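Local coordinates for protein NanS-p (Escherichia phage vB_EcoP_24B, PDB 6YP6) that probably binds carbohydrate, as part of a conserved carbohydrate esterase encoded by a Shiga toxin-carrying phage, at residues Trp94-Leu99 / Asn112-Phe117; Gln101-Thr106 / Asn163-Thr168; Val128-Ala133 / Thr177-Thr182. All coordinates share one frame; numbering follows the deposited sequence.

In the fold
The three contacts lie close together where the two antiparallel sheets and the loop 101-106 meet. The centres of interactions 1 and 2 are about 11 Å apart, those of 1 and 3 about 12 Å, and those of 2 and 3 about 13 Å. Strands 113-121 and 125-130 are neighbours in one sheet and join interaction 1 to interaction 3, with A116 O 2.8 Å from H131 N. Strands 166-171 and 174-180 are neighbours in the other sheet and join interaction 2 to interaction 3, with V167 N 2.7 Å from F179 O. The loop 101-106 touches both other contacts. Its L105 packs on N112 and L99 of interaction 1 and on L181 of interaction 3.

Interaction 1: residues Trp94-Leu99 / Asn112-Phe117; sequences WPVSSL and NLLAAF
L114 lays its CD1 methyl over one face of the W94 indole. The methyl stands 4.0 Å from the centroid of the six-membered ring, almost on the ring normal, a CH-pi contact. W94 carries CG anti to its own backbone N (chi1 -174°), which brings the indole to the L114 side. The V96 side chain crosses that of L114 at about a right angle, and V96 CG1 is 3.9 Å from L114 CG. P95 and L113 form an antiparallel, non-hydrogen-bonded pair, with P95 CB 4.1 Å from L113 CG.

The backbones are tied by three bonds. W94 N gives to A115 O (2.9 Å), L114 N to W94 O (2.9 Å), and V96 N to N112 O (3.0 Å). Where the chains part, a water donates to V96 O and accepts from N112 ND2. L99 CD1 sits over the face of the N112 amide, 3.8 Å from N112 CG.

The indole NE1 bonds to G61 O. Backbone bonds fix the pairing, while W94, V96, L99 and L114 supply apolar packing beside it. A115 N is buried without a partner in the model, next to the corner the chain turns at L114; this probably costs some stability.

Interaction 2: residues Gln101-Thr106 / Asn163-Thr168; sequences QGVALT and NSLQVT
L165 and V103 bury the most surface here, followed by N163. L165 works mainly through its CD1 branch. This methyl points into the loop 101-106 and meets three residues of it. L165 CD1 lies 4.0 Å from V103 CG1, 3.7 Å from L105 CD2 and 3.8 Å from A104 O. The side chains of L105 and L165 cross at about a right angle and meet by their methyls.

V103 divides its two methyls between two partners. CG1 stands trans to the backbone N (chi1 178°) and goes to L165. CG2 lies beside the backbone N and goes to N163. There V103 CG2 lies over the face of the N163 amide, 3.6 Å from N163 ND2 and 3.8 Å from N163 CB. This is van der Waals packing of a methyl on an amide, and the two segments share no hydrogen bond.

The N163 backbone bonds to L67 of helix 64-69. L67 also touches the side chains of N163 and L165. On the loop side, L105 is buried and reaches on to L99 and L181.

A surface loop is thus laid by its apolar residues against the turn that leads into a strand. S164 opens an ST turn, its OG accepting from Q166 N at 3.1 Å, that runs into strand 166-171. That strand pairs with 174-180, and the two form a hairpin in an antiparallel sheet.

Interaction 3: residues Val128-Ala133 / Thr177-Thr182; sequences VMYHNA and TPFTLT
The Y130 ring lies between F179 and N132, which meet its opposite faces. F179 puts CE2 over the rim of one face. The rings meet obliquely, planes at 57° and centroids 5.4 Å apart. The nearest carbons include Y130 CD2 and F179 CD2, at 4.0 Å. N132, from the same segment as Y130, covers the other face. N132 CB sits 3.5 Å above the Y130 ring plane, over its centre. The chain turns back at H131, the centre of an inverse gamma turn with a weak bond from N132 N to Y130 O, and this brings N132 over the ring.

With chi1 at -175°, the Y130 side chain extends away from its own backbone N and ends in a hydroxyl that reaches the T182 backbone. T182 N donates to Y130 OH at 2.9 Å and lies at the ring edge, in its plane. L181 approaches the same hydroxyl from another direction, with L181 CD2 3.5 Å from Y130 OH. N132 ND2 donates to T182 OG1 at 3.0 Å, and OG1 lies close to the N132 amide plane. T182 is therefore held at its backbone N and at its side-chain hydroxyl.

F117 of strand 113-121 also meets the Y130 ring. The contact joins the ends of strands 125-130 and 174-180 and the loops that follow them. Its chemistry is mixed. Aromatic and leucine packing buries the Y130 ring, while T182 N gives the Y130 hydroxyl one bond, which should limit how far the ring can shift.

Interaction 1: residues Trp94-Leu99 / Asn112-Phe117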
ATOM      1  N   TRP A  94      -4.295  -5.500   3.664  1.00  6.60           N
ATOM      2  CA  TRP A  94      -5.270  -5.169   4.706  1.00  6.80           C
ATOM      3  C   TRP A  94      -6.285  -6.305   4.788  1.00  6.71           C
ATOM      4  O   TRP A  94      -7.404  -6.199   4.256  1.00  7.36           O
ATOM      5  CB  TRP A  94      -5.938  -3.825   4.441  1.00  7.14           C
ATOM      6  CG  TRP A  94      -6.842  -3.326   5.524  1.00  6.83           C
ATOM      7  CD1 TRP A  94      -7.137  -3.903   6.737  1.00  7.13           C
ATOM      8  CD2 TRP A  94      -7.606  -2.126   5.456  1.00  6.70           C
ATOM      9  NE1 TRP A  94      -8.038  -3.129   7.413  1.00  7.16           N
ATOM     10  CE2 TRP A  94      -8.342  -2.030   6.651  1.00  7.20           C
ATOM     11  CE3 TRP A  94      -7.739  -1.121   4.492  1.00  7.64           C
ATOM     12  CZ2 TRP A  94      -9.201  -0.969   6.904  1.00  8.04           C
ATOM     13  CZ3 TRP A  94      -8.583  -0.073   4.747  1.00  8.25           C
ATOM     14  CH2 TRP A  94      -9.305   0.002   5.943  1.00  8.29           C
ATOM     15  N   PRO A  95      -5.920  -7.408   5.435  1.00  7.36           N
ATOM     16  CA  PRO A  95      -6.886  -8.480   5.682  1.00  8.49           C
ATOM     17  C   PRO A  95      -7.898  -7.989   6.703  1.00  7.82           C
ATOM     18  O   PRO A  95      -7.552  -7.242   7.617  1.00  7.96           O
ATOM     19  CB  PRO A  95      -6.026  -9.623   6.245  1.00  9.59           C
ATOM     20  CG  PRO A  95      -4.700  -9.028   6.595  1.00 11.81           C
ATOM     21  CD  PRO A  95      -4.609  -7.657   6.072  1.00  8.90           C
ATOM     22  N   VAL A  96      -9.154  -8.411   6.553  1.00  7.95           N
ATOM     23  CA  VAL A  96     -10.206  -8.021   7.481  1.00  8.38           C
ATOM     24  C   VAL A  96     -10.864  -9.267   8.060  1.00  8.86           C
ATOM     25  O   VAL A  96     -10.989 -10.303   7.398  1.00  9.85           O
ATOM     26  CB  VAL A  96     -11.225  -7.049   6.847  1.00  9.08           C
ATOM     27  CG1 VAL A  96     -10.525  -5.743   6.498  1.00  8.76           C
ATOM     28  CG2 VAL A  96     -11.898  -7.633   5.622  1.00 10.66           C
ATOM     29  N   SER A  97     -11.289  -9.157   9.324  1.00  9.52           N
ATOM     30  CA  SER A  97     -11.832 -10.303  10.045  1.00 10.82           C
ATOM     31  C   SER A  97     -13.292 -10.575   9.710  1.00 11.12           C
ATOM     32  O   SER A  97     -13.788 -11.654  10.032  1.00 12.30           O
ATOM     33  CB  SER A  97     -11.697 -10.087  11.551  1.00 12.71           C
ATOM     34  OG  SER A  97     -12.369  -8.906  11.931  1.00 13.57           O
ATOM     35  N   SER A  98     -13.973  -9.622   9.080  1.00 10.68           N
ATOM     36  CA  SER A  98     -15.324  -9.817   8.587  1.00 11.73           C
ATOM     37  C   SER A  98     -15.571  -8.777   7.509  1.00 11.48           C
ATOM     38  O   SER A  98     -14.861  -7.773   7.411  1.00 10.95           O
ATOM     39  CB  SER A  98     -16.363  -9.679   9.708  1.00 13.26           C
ATOM     40  OG  SER A  98     -16.481  -8.331  10.132  1.00 14.37           O
ATOM     41  N   LEU A  99     -16.569  -9.045   6.692  1.00 12.20           N
ATOM     42  CA  LEU A  99     -17.163  -8.069   5.798  1.00 12.14           C
ATOM     43  C   LEU A  99     -18.569  -7.753   6.294  1.00 12.60           C
ATOM     44  O   LEU A  99     -19.157  -8.531   7.053  1.00 13.73           O
ATOM     45  CB  LEU A  99     -17.228  -8.614   4.369  1.00 12.40           C
ATOM     46  CG  LEU A  99     -15.861  -8.786   3.701  1.00 13.27           C
ATOM     47  CD1 LEU A  99     -15.993  -9.562   2.408  1.00 14.43           C
ATOM     48  CD2 LEU A  99     -15.215  -7.434   3.441  1.00 13.68           C
ATOM     49  N   ASN A 112     -10.321 -12.533   2.699  1.00 10.07           N
ATOM     50  CA  ASN A 112     -10.909 -11.224   2.460  1.00  9.62           C
ATOM     51  C   ASN A 112      -9.916 -10.134   2.830  1.00  9.11           C
ATOM     52  O   ASN A 112      -9.551  -9.991   4.006  1.00 10.21           O
ATOM     53  CB  ASN A 112     -12.161 -11.056   3.320  1.00 10.72           C
ATOM     54  CG  ASN A 112     -13.228 -12.083   3.017  1.00 11.98           C
ATOM     55  OD1 ASN A 112     -13.437 -12.472   1.868  1.00 12.56           O
ATOM     56  ND2 ASN A 112     -13.933 -12.505   4.059  1.00 13.03           N
ATOM     57  N   LEU A 113      -9.486  -9.369   1.828  1.00  8.28           N
ATOM     58  CA  LEU A 113      -8.591  -8.236   2.028  1.00  8.37           C
ATOM     59  C   LEU A 113      -9.148  -7.024   1.297  1.00  8.32           C
ATOM     60  O   LEU A 113      -9.594  -7.131   0.155  1.00  9.24           O
ATOM     61  CB  LEU A 113      -7.164  -8.497   1.504  1.00  8.71           C
ATOM     62  CG  LEU A 113      -6.389  -9.611   2.197  1.00  9.83           C
ATOM     63  CD1 LEU A 113      -6.589 -10.901   1.416  1.00 11.85           C
ATOM     64  CD2 LEU A 113      -4.930  -9.327   2.309  1.00 11.48           C
ATOM     65  N   LEU A 114      -9.095  -5.870   1.963  1.00  7.44           N
ATOM     66  CA  LEU A 114      -9.453  -4.612   1.307  1.00  7.65           C
ATOM     67  C   LEU A 114      -8.277  -4.020   0.547  1.00  7.85           C
ATOM     68  O   LEU A 114      -8.472  -3.091  -0.249  1.00  8.74           O
ATOM     69  CB  LEU A 114      -9.972  -3.604   2.328  1.00  8.19           C
ATOM     70  CG  LEU A 114     -11.227  -4.041   3.088  1.00  9.47           C
ATOM     71  CD1 LEU A 114     -11.639  -2.930   4.036  1.00 10.37           C
ATOM     72  CD2 LEU A 114     -12.359  -4.431   2.152  1.00 11.29           C
ATOM     73  N   ALA A 115      -7.071  -4.532   0.788  1.00  7.66           N
ATOM     74  CA  ALA A 115      -5.895  -4.159   0.021  1.00  7.74           C
ATOM     75  C   ALA A 115      -5.002  -5.375  -0.106  1.00  6.92           C
ATOM     76  O   ALA A 115      -4.789  -6.096   0.869  1.00  6.81           O
ATOM     77  CB  ALA A 115      -5.114  -3.045   0.704  1.00  8.29           C
ATOM     78  N   ALA A 116      -4.470  -5.582  -1.306  1.00  6.73           N
ATOM     79  CA  ALA A 116      -3.450  -6.604  -1.550  1.00  7.00           C
ATOM     80  C   ALA A 116      -2.672  -6.156  -2.782  1.00  6.75           C
ATOM     81  O   ALA A 116      -2.709  -6.789  -3.840  1.00  7.72           O
ATOM     82  CB  ALA A 116      -4.053  -7.991  -1.720  1.00  7.78           C
ATOM     83  N   PHE A 117      -2.043  -5.000  -2.658  1.00  6.52           N
ATOM     84  CA  PHE A 117      -1.523  -4.272  -3.800  1.00  6.65           C
ATOM     85  C   PHE A 117      -0.019  -4.121  -3.669  1.00  7.01           C
ATOM     86  O   PHE A 117       0.466  -3.735  -2.605  1.00  8.31           O
ATOM     87  CB  PHE A 117      -2.161  -2.876  -3.869  1.00  7.17           C
ATOM     88  CG  PHE A 117      -3.665  -2.886  -3.767  1.00  7.48           C
ATOM     89  CD1 PHE A 117      -4.417  -3.750  -4.531  1.00  7.87           C
ATOM     90  CD2 PHE A 117      -4.318  -2.055  -2.878  1.00  7.88           C
ATOM     91  CE1 PHE A 117      -5.817  -3.771  -4.424  1.00  8.69           C
ATOM     92  CE2 PHE A 117      -5.697  -2.058  -2.776  1.00  8.16           C
ATOM     93  CZ  PHE A 117      -6.443  -2.916  -3.541  1.00  8.45           C
TER
HETATM   94  O   HOH W   1     -12.738 -12.251   6.748  1.00 18.92           O

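Interaction 2: residues Gln101-Thr106 / Asn163-Thr168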
ATOM      1  N   GLN A 101     -22.618  -7.340   6.672  1.00 16.06           N
ATOM      2  CA  GLN A 101     -23.685  -8.273   6.329  1.00 17.43           C
ATOM      3  C   GLN A 101     -24.083  -8.098   4.867  1.00 15.81           C
ATOM      4  O   GLN A 101     -24.299  -6.980   4.397  1.00 15.45           O
ATOM      5  CB  GLN A 101     -24.908  -8.056   7.226  1.00 20.46           C
ATOM      6  CG  GLN A 101     -26.195  -8.760   6.745  1.00 23.03           C
ATOM      7  CD  GLN A 101     -26.024 -10.258   6.548  1.00 24.71           C
ATOM      8  OE1 GLN A 101     -25.158 -10.881   7.164  1.00 25.90           O
ATOM      9  NE2 GLN A 101     -26.853 -10.844   5.686  1.00 24.87           N
ATOM     10  N   GLY A 102     -24.182  -9.209   4.149  1.00 15.43           N
ATOM     11  CA  GLY A 102     -24.595  -9.160   2.765  1.00 14.88           C
ATOM     12  C   GLY A 102     -23.516  -8.759   1.788  1.00 13.77           C
ATOM     13  O   GLY A 102     -23.812  -8.578   0.601  1.00 14.93           O
ATOM     14  N   VAL A 103     -22.279  -8.610   2.247  1.00 12.15           N
ATOM     15  CA  VAL A 103     -21.135  -8.311   1.396  1.00 11.59           C
ATOM     16  C   VAL A 103     -20.249  -9.547   1.363  1.00 11.40           C
ATOM     17  O   VAL A 103     -19.903 -10.108   2.411  1.00 12.46           O
ATOM     18  CB  VAL A 103     -20.374  -7.081   1.914  1.00 11.55           C
ATOM     19  CG1 VAL A 103     -19.161  -6.816   1.053  1.00 12.09           C
ATOM     20  CG2 VAL A 103     -21.300  -5.867   1.964  1.00 11.96           C
ATOM     21  N   ALA A 104     -19.891  -9.975   0.165  1.00 10.64           N
ATOM     22  CA  ALA A 104     -19.034 -11.137   0.008  1.00 11.07           C
ATOM     23  C   ALA A 104     -18.233 -10.966  -1.269  1.00 12.06           C
ATOM     24  O   ALA A 104     -18.769 -10.530  -2.291  1.00 13.81           O
ATOM     25  CB  ALA A 104     -19.846 -12.433  -0.060  1.00 11.68           C
ATOM     26  N   LEU A 105     -16.955 -11.302  -1.197  1.00 12.29           N
ATOM     27  CA  LEU A 105     -16.064 -11.157  -2.335  1.00 13.05           C
ATOM     28  C   LEU A 105     -16.234 -12.340  -3.273  1.00 14.51           C
ATOM     29  O   LEU A 105     -16.343 -13.489  -2.836  1.00 14.89           O
ATOM     30  CB  LEU A 105     -14.619 -11.095  -1.839  1.00 12.59           C
ATOM     31  CG  LEU A 105     -14.238  -9.781  -1.162  1.00 12.78           C
ATOM     32  CD1 LEU A 105     -13.016  -9.945  -0.280  1.00 13.55           C
ATOM     33  CD2 LEU A 105     -13.935  -8.723  -2.241  1.00 13.32           C
ATOM     34  N   THR A 106     -16.262 -12.051  -4.568  1.00 15.90           N
ATOM     35  CA  THR A 106     -16.316 -13.118  -5.551  1.00 17.67           C
ATOM     36  C   THR A 106     -14.981 -13.854  -5.605  1.00 18.78           C
ATOM     37  O   THR A 106     -13.950 -13.371  -5.125  1.00 17.68           O
ATOM     38  CB  THR A 106     -16.640 -12.567  -6.942  1.00 19.09           C
ATOM     39  OG1 THR A 106     -15.640 -11.628  -7.352  1.00 19.42           O
ATOM     40  CG2 THR A 106     -18.001 -11.887  -6.951  1.00 20.01           C
ATOM     41  N   ASN A 163     -21.146   0.027  -0.049  1.00 10.62           N
ATOM     42  CA  ASN A 163     -20.594  -1.324   0.049  1.00 10.69           C
ATOM     43  C   ASN A 163     -20.101  -1.860  -1.285  1.00 10.21           C
ATOM     44  O   ASN A 163     -19.806  -3.058  -1.393  1.00 11.27           O
ATOM     45  CB  ASN A 163     -21.538  -2.318   0.723  1.00 11.99           C
ATOM     46  CG  ASN A 163     -21.629  -2.099   2.215  1.00 12.62           C
ATOM     47  OD1 ASN A 163     -20.752  -1.480   2.831  1.00 13.83           O
ATOM     48  ND2 ASN A 163     -22.689  -2.617   2.813  1.00 13.09           N
ATOM     49  N   SER A 164     -19.928  -1.002  -2.282  1.00  9.96           N
ATOM     50  CA  SER A 164     -19.360  -1.447  -3.542  1.00  9.73           C
ATOM     51  C   SER A 164     -17.916  -1.903  -3.339  1.00  9.26           C
ATOM     52  O   SER A 164     -17.116  -1.222  -2.694  1.00  9.42           O
ATOM     53  CB  SER A 164     -19.392  -0.316  -4.566  1.00 10.83           C
ATOM     54  OG  SER A 164     -18.707  -0.701  -5.749  1.00 11.23           O
ATOM     55  N   LEU A 165     -17.584  -3.038  -3.921  1.00  9.43           N
ATOM     56  CA  LEU A 165     -16.225  -3.567  -3.928  1.00  9.60           C
ATOM     57  C   LEU A 165     -15.463  -3.156  -5.183  1.00  8.75           C
ATOM     58  O   LEU A 165     -14.360  -3.649  -5.427  1.00  8.65           O
ATOM     59  CB  LEU A 165     -16.280  -5.088  -3.746  1.00 10.58           C
ATOM     60  CG  LEU A 165     -16.880  -5.542  -2.406  1.00 11.57           C
ATOM     61  CD1 LEU A 165     -17.263  -7.010  -2.440  1.00 12.54           C
ATOM     62  CD2 LEU A 165     -15.913  -5.294  -1.269  1.00 12.29           C
ATOM     63  N   GLN A 166     -16.019  -2.251  -5.977  1.00  8.83           N
ATOM     64  CA  GLN A 166     -15.368  -1.734  -7.174  1.00  9.19           C
ATOM     65  C   GLN A 166     -14.528  -0.519  -6.809  1.00  9.17           C
ATOM     66  O   GLN A 166     -15.064   0.540  -6.456  1.00 10.90           O
ATOM     67  CB  GLN A 166     -16.426  -1.376  -8.209  1.00 10.13           C
ATOM     68  CG  GLN A 166     -15.851  -0.762  -9.457  1.00 10.52           C
ATOM     69  CD  GLN A 166     -16.916  -0.589 -10.485  1.00 11.07           C
ATOM     70  OE1 GLN A 166     -17.763   0.315 -10.370  1.00 13.30           O
ATOM     71  NE2 GLN A 166     -16.940  -1.465 -11.470  1.00  9.68           N
ATOM     72  N   VAL A 167     -13.211  -0.666  -6.946  1.00  8.26           N
ATOM     73  CA  VAL A 167     -12.204   0.297  -6.511  1.00  8.31           C
ATOM     74  C   VAL A 167     -11.576   0.933  -7.739  1.00  8.15           C
ATOM     75  O   VAL A 167     -11.374   0.277  -8.764  1.00  8.93           O
ATOM     76  CB  VAL A 167     -11.130  -0.437  -5.674  1.00  8.66           C
ATOM     77  CG1 VAL A 167      -9.985   0.470  -5.286  1.00  9.68           C
ATOM     78  CG2 VAL A 167     -11.757  -1.021  -4.427  1.00  9.79           C
ATOM     79  N   THR A 168     -11.269   2.222  -7.644  1.00  8.19           N
ATOM     80  CA  THR A 168     -10.568   2.895  -8.726  1.00  8.68           C
ATOM     81  C   THR A 168      -9.161   3.234  -8.274  1.00  8.28           C
ATOM     82  O   THR A 168      -8.994   3.974  -7.290  1.00  8.75           O
ATOM     83  CB  THR A 168     -11.303   4.158  -9.180  1.00  9.74           C
ATOM     84  OG1 THR A 168     -12.626   3.809  -9.591  1.00 10.91           O
ATOM     85  CG2 THR A 168     -10.584   4.811 -10.371  1.00 10.62           C
TER

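Interaction 3: residues Val128-Ala133 / Thr177-Thr182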
ATOM      1  N   VAL A 128       1.795  -1.269 -10.685  1.00  7.40           N
ATOM      2  CA  VAL A 128       0.933  -1.529  -9.542  1.00  7.38           C
ATOM      3  C   VAL A 128       0.144  -2.795  -9.851  1.00  6.77           C
ATOM      4  O   VAL A 128      -0.541  -2.857 -10.876  1.00  7.59           O
ATOM      5  CB  VAL A 128      -0.036  -0.369  -9.287  1.00 10.12           C
ATOM      6  CG1 VAL A 128      -0.858  -0.654  -8.045  1.00 10.64           C
ATOM      7  CG2 VAL A 128       0.669   0.964  -9.177  1.00 11.58           C
ATOM      8  N   MET A 129       0.225  -3.791  -8.964  1.00  6.97           N
ATOM      9  CA  MET A 129      -0.328  -5.114  -9.177  1.00  7.45           C
ATOM     10  C   MET A 129      -1.268  -5.478  -8.034  1.00  6.90           C
ATOM     11  O   MET A 129      -1.104  -5.018  -6.908  1.00  7.26           O
ATOM     12  CB  MET A 129       0.814  -6.150  -9.187  1.00  7.78           C
ATOM     13  CG  MET A 129       1.909  -5.877 -10.192  1.00  8.61           C
ATOM     14  SD  MET A 129       1.408  -5.973 -11.923  1.00 10.59           S
ATOM     15  CE  MET A 129       0.956  -7.688 -12.062  1.00 11.85           C
ATOM     16  N   TYR A 130      -2.237  -6.340  -8.339  1.00  6.93           N
ATOM     17  CA  TYR A 130      -3.184  -6.873  -7.364  1.00  7.02           C
ATOM     18  C   TYR A 130      -2.877  -8.342  -7.151  1.00  7.25           C
ATOM     19  O   TYR A 130      -2.987  -9.145  -8.084  1.00  8.19           O
ATOM     20  CB  TYR A 130      -4.610  -6.676  -7.883  1.00  7.55           C
ATOM     21  CG  TYR A 130      -5.747  -7.057  -6.960  1.00  7.37           C
ATOM     22  CD1 TYR A 130      -5.593  -7.173  -5.591  1.00  7.31           C
ATOM     23  CD2 TYR A 130      -7.012  -7.268  -7.484  1.00  7.57           C
ATOM     24  CE1 TYR A 130      -6.671  -7.503  -4.765  1.00  7.62           C
ATOM     25  CE2 TYR A 130      -8.082  -7.606  -6.680  1.00  7.68           C
ATOM     26  CZ  TYR A 130      -7.916  -7.717  -5.319  1.00  7.74           C
ATOM     27  OH  TYR A 130      -8.993  -8.068  -4.534  1.00  8.55           O
ATOM     28  N   HIS A 131      -2.500  -8.692  -5.920  1.00  7.09           N
ATOM     29  CA  HIS A 131      -2.187 -10.075  -5.555  1.00  7.91           C
ATOM     30  C   HIS A 131      -3.483 -10.812  -5.223  1.00  7.64           C
ATOM     31  O   HIS A 131      -3.837 -11.045  -4.063  1.00  8.93           O
ATOM     32  CB  HIS A 131      -1.231 -10.085  -4.380  1.00  8.51           C
ATOM     33  CG  HIS A 131      -0.655 -11.432  -4.066  1.00  9.19           C
ATOM     34  ND1 HIS A 131       0.433 -11.578  -3.234  1.00 11.08           N
ATOM     35  CD2 HIS A 131      -0.989 -12.683  -4.469  1.00  9.59           C
ATOM     36  CE1 HIS A 131       0.734 -12.861  -3.131  1.00 11.50           C
ATOM     37  NE2 HIS A 131      -0.118 -13.555  -3.860  1.00 11.16           N
ATOM     38  N   ASN A 132      -4.218 -11.164  -6.272  1.00  7.97           N
ATOM     39  CA  ASN A 132      -5.497 -11.834  -6.097  1.00  8.66           C
ATOM     40  C   ASN A 132      -5.545 -13.189  -6.795  1.00  9.14           C
ATOM     41  O   ASN A 132      -6.615 -13.801  -6.829  1.00 11.82           O
ATOM     42  CB  ASN A 132      -6.682 -10.958  -6.514  1.00  9.33           C
ATOM     43  CG  ASN A 132      -6.821 -10.851  -8.006  1.00  9.52           C
ATOM     44  OD1 ASN A 132      -5.849 -10.877  -8.755  1.00  9.37           O
ATOM     45  ND2 ASN A 132      -8.061 -10.717  -8.453  1.00 10.02           N
ATOM     46  N   ALA A 133      -4.414 -13.698  -7.279  1.00  8.72           N
ATOM     47  CA  ALA A 133      -4.334 -14.995  -7.924  1.00  8.91           C
ATOM     48  C   ALA A 133      -3.372 -15.896  -7.164  1.00  9.33           C
ATOM     49  O   ALA A 133      -2.485 -15.433  -6.459  1.00  9.76           O
ATOM     50  CB  ALA A 133      -3.874 -14.845  -9.379  1.00  9.51           C
ATOM     51  N   THR A 177      -7.966   2.141 -14.503  1.00  9.21           N
ATOM     52  CA  THR A 177      -9.167   1.364 -14.796  1.00  9.36           C
ATOM     53  C   THR A 177      -9.775   0.829 -13.507  1.00  8.30           C
ATOM     54  O   THR A 177      -9.066   0.213 -12.701  1.00  8.02           O
ATOM     55  CB  THR A 177      -8.806   0.210 -15.728  1.00 11.15           C
ATOM     56  OG1 THR A 177      -8.161   0.739 -16.889  1.00 13.01           O
ATOM     57  CG2 THR A 177     -10.028  -0.584 -16.142  1.00 12.17           C
ATOM     58  N   PRO A 178     -11.076   1.016 -13.282  1.00  8.57           N
ATOM     59  CA  PRO A 178     -11.702   0.415 -12.096  1.00  8.72           C
ATOM     60  C   PRO A 178     -11.541  -1.096 -12.110  1.00  8.03           C
ATOM     61  O   PRO A 178     -11.498  -1.731 -13.167  1.00  8.27           O
ATOM     62  CB  PRO A 178     -13.177   0.822 -12.227  1.00 10.06           C
ATOM     63  CG  PRO A 178     -13.139   2.052 -13.058  1.00 10.87           C
ATOM     64  CD  PRO A 178     -12.028   1.862 -14.037  1.00  9.98           C
ATOM     65  N   PHE A 179     -11.475  -1.675 -10.914  1.00  7.66           N
ATOM     66  CA  PHE A 179     -11.422  -3.121 -10.754  1.00  7.87           C
ATOM     67  C   PHE A 179     -12.250  -3.491  -9.537  1.00  7.76           C
ATOM     68  O   PHE A 179     -12.485  -2.666  -8.653  1.00  8.90           O
ATOM     69  CB  PHE A 179      -9.969  -3.624 -10.591  1.00  7.77           C
ATOM     70  CG  PHE A 179      -9.294  -3.132  -9.341  1.00  8.08           C
ATOM     71  CD1 PHE A 179      -8.767  -1.855  -9.251  1.00  8.58           C
ATOM     72  CD2 PHE A 179      -9.174  -3.972  -8.248  1.00  8.82           C
ATOM     73  CE1 PHE A 179      -8.158  -1.424  -8.080  1.00  9.08           C
ATOM     74  CE2 PHE A 179      -8.565  -3.551  -7.083  1.00  9.59           C
ATOM     75  CZ  PHE A 179      -8.055  -2.281  -7.003  1.00  9.68           C
ATOM     76  N   THR A 180     -12.693  -4.741  -9.487  1.00  8.02           N
ATOM     77  CA  THR A 180     -13.483  -5.222  -8.368  1.00  8.45           C
ATOM     78  C   THR A 180     -12.636  -6.140  -7.491  1.00  8.08           C
ATOM     79  O   THR A 180     -11.972  -7.055  -7.986  1.00  9.39           O
ATOM     80  CB  THR A 180     -14.755  -5.912  -8.855  1.00 10.07           C
ATOM     81  OG1 THR A 180     -15.561  -4.956  -9.553  1.00 10.82           O
ATOM     82  CG2 THR A 180     -15.565  -6.464  -7.690  1.00 11.32           C
ATOM     83  N   LEU A 181     -12.653  -5.876  -6.187  1.00  7.72           N
ATOM     84  CA  LEU A 181     -11.954  -6.735  -5.248  1.00  8.04           C
ATOM     85  C   LEU A 181     -12.509  -8.144  -5.340  1.00  8.24           C
ATOM     86  O   LEU A 181     -13.706  -8.348  -5.550  1.00  9.72           O
ATOM     87  CB  LEU A 181     -12.122  -6.233  -3.820  1.00  8.20           C
ATOM     88  CG  LEU A 181     -11.510  -4.867  -3.515  1.00  9.55           C
ATOM     89  CD1 LEU A 181     -11.969  -4.377  -2.156  1.00 11.30           C
ATOM     90  CD2 LEU A 181      -9.996  -4.879  -3.573  1.00 10.52           C
ATOM     91  N   THR A 182     -11.629  -9.124  -5.172  1.00  8.26           N
ATOM     92  CA  THR A 182     -11.988 -10.530  -5.137  1.00  8.71           C
ATOM     93  C   THR A 182     -11.339 -11.142  -3.907  1.00  9.32           C
ATOM     94  O   THR A 182     -10.549 -10.505  -3.211  1.00  9.60           O
ATOM     95  CB  THR A 182     -11.509 -11.285  -6.387  1.00  9.61           C
ATOM     96  OG1 THR A 182     -10.082 -11.361  -6.394  1.00 10.41           O
ATOM     97  CG2 THR A 182     -11.974 -10.615  -7.652  1.00 10.67           C
TER